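PDB 3LQW: deoxyuridine 5'-triphosphate nucleotidohydrolase, which probably hydrolyses dUTP to dUMP and diphosphate with the help of magnesium, supplying a thymidine nucleotide precursor and keeping uracil out of DNA. Local coordinates for residues I57-P60 / H61-F64. Numbering follows the deposited sequence.
Sequences IIQP and HERF
Glu62 N donates to Gln59 O across the turn at 3.1 Å, a bent bond (N-H...O 141°) whose donor sits above the carbonyl plane. Pro60 and His61 hold the corners; extended Pro60 followed by His61 with positive phi gives a type II beta turn. The side chains of Gln59 and Glu62 run side by side in the same direction, amide and carboxylate planes 67° apart, and Glu62 OE1 lies 3.6 Å from Gln59 CB. With CG anti to its carbonyl carbon (chi1 -65°) and the chain extended beyond, Glu62 brings OE1 alongside Gln59, where a water donates to it and accepts from Gln59 N, 2.8 Å from each. Further along, Ile58 turns inward: its CG2 packs 3.5 Å from Glu62 O, while CG1 meets Phe64 CB at 3.7 Å. Beyond these, Phe64 lays its ring nearly parallel to that of Phe56, Ile58 O accepts from Asn115 ND2, and His61 NE2 bonds Asn118 OD1. Arg63 NH2 bonds Leu90 O of the second subunit, tying the strand that follows the turn to the trimer interface. The result is a tight beta turn at the surface, linking strands 56-58 and 63-73 of different sheets in the mainly beta subunit of a trimeric dUTPase.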
# COMPACT_ATOMS: atom_id res chain seq x y z
N ILE A 57 -16.37 -14.31 10.35
CA ILE A 57 -15.88 -15.46 9.60
C ILE A 57 -15.70 -15.04 8.15
O ILE A 57 -16.55 -14.38 7.57
CB ILE A 57 -16.86 -16.68 9.71
CG1 ILE A 57 -17.00 -17.10 11.17
CG2 ILE A 57 -16.40 -17.86 8.92
CD1 ILE A 57 -18.13 -18.15 11.47
N ILE A 58 -14.57 -15.38 7.57
CA ILE A 58 -14.32 -15.13 6.14
C ILE A 58 -14.12 -16.46 5.44
O ILE A 58 -13.20 -17.22 5.76
CB ILE A 58 -13.09 -14.25 5.86
CG1 ILE A 58 -12.95 -13.11 6.87
CG2 ILE A 58 -13.19 -13.73 4.40
CD1 ILE A 58 -11.78 -12.19 6.56
N GLN A 59 -15.01 -16.75 4.50
CA GLN A 59 -14.89 -17.97 3.72
C GLN A 59 -13.65 -17.95 2.81
O GLN A 59 -13.14 -16.87 2.49
CB GLN A 59 -16.16 -18.23 2.93
CG GLN A 59 -17.40 -18.36 3.75
CD GLN A 59 -17.39 -19.55 4.59
OE1 GLN A 59 -16.92 -20.61 4.17
NE2 GLN A 59 -17.96 -19.44 5.79
N PRO A 60 -13.17 -19.13 2.38
CA PRO A 60 -12.02 -19.17 1.49
C PRO A 60 -12.23 -18.33 0.23
O PRO A 60 -13.29 -18.42 -0.40
CB PRO A 60 -11.91 -20.68 1.13
CG PRO A 60 -12.80 -21.39 2.03
CD PRO A 60 -13.71 -20.47 2.71
N HIS A 61 -11.25 -17.52 -0.12
CA HIS A 61 -11.28 -16.72 -1.34
C HIS A 61 -12.42 -15.74 -1.37
O HIS A 61 -12.80 -15.29 -2.44
CB HIS A 61 -11.19 -17.62 -2.59
CG HIS A 61 -9.93 -18.43 -2.63
ND1 HIS A 61 -8.69 -17.86 -2.84
CD2 HIS A 61 -9.68 -19.75 -2.37
CE1 HIS A 61 -7.75 -18.78 -2.73
NE2 HIS A 61 -8.32 -19.93 -2.45
N GLU A 62 -12.87 -15.29 -0.21
CA GLU A 62 -13.88 -14.24 -0.06
C GLU A 62 -13.33 -13.11 0.79
O GLU A 62 -12.14 -13.10 1.11
CB GLU A 62 -15.17 -14.82 0.55
CG GLU A 62 -15.83 -15.83 -0.38
CD GLU A 62 -17.25 -16.24 0.02
OE1 GLU A 62 -17.79 -15.72 1.01
OE2 GLU A 62 -17.78 -17.13 -0.65
N ARG A 63 -14.15 -12.16 1.17
CA ARG A 63 -13.70 -10.96 1.85
C ARG A 63 -14.73 -10.59 2.91
O ARG A 63 -15.89 -11.04 2.83
CB ARG A 63 -13.54 -9.78 0.87
CG ARG A 63 -14.81 -9.24 0.30
CD ARG A 63 -14.55 -8.33 -0.89
NE ARG A 63 -15.79 -7.69 -1.37
CZ ARG A 63 -16.69 -8.27 -2.14
NH1 ARG A 63 -16.50 -9.47 -2.62
NH2 ARG A 63 -17.80 -7.60 -2.45
N PHE A 64 -14.37 -9.72 3.83
CA PHE A 64 -15.27 -9.29 4.89
C PHE A 64 -14.86 -7.90 5.35
O PHE A 64 -13.68 -7.62 5.52
CB PHE A 64 -15.23 -10.26 6.08
CG PHE A 64 -16.31 -10.01 7.11
CD1 PHE A 64 -16.08 -9.20 8.22
CD2 PHE A 64 -17.55 -10.57 6.98
CE1 PHE A 64 -17.10 -8.94 9.16
CE2 PHE A 64 -18.54 -10.33 7.95
CZ PHE A 64 -18.29 -9.51 8.99
O HOH W 1 -16.97 -14.94 3.59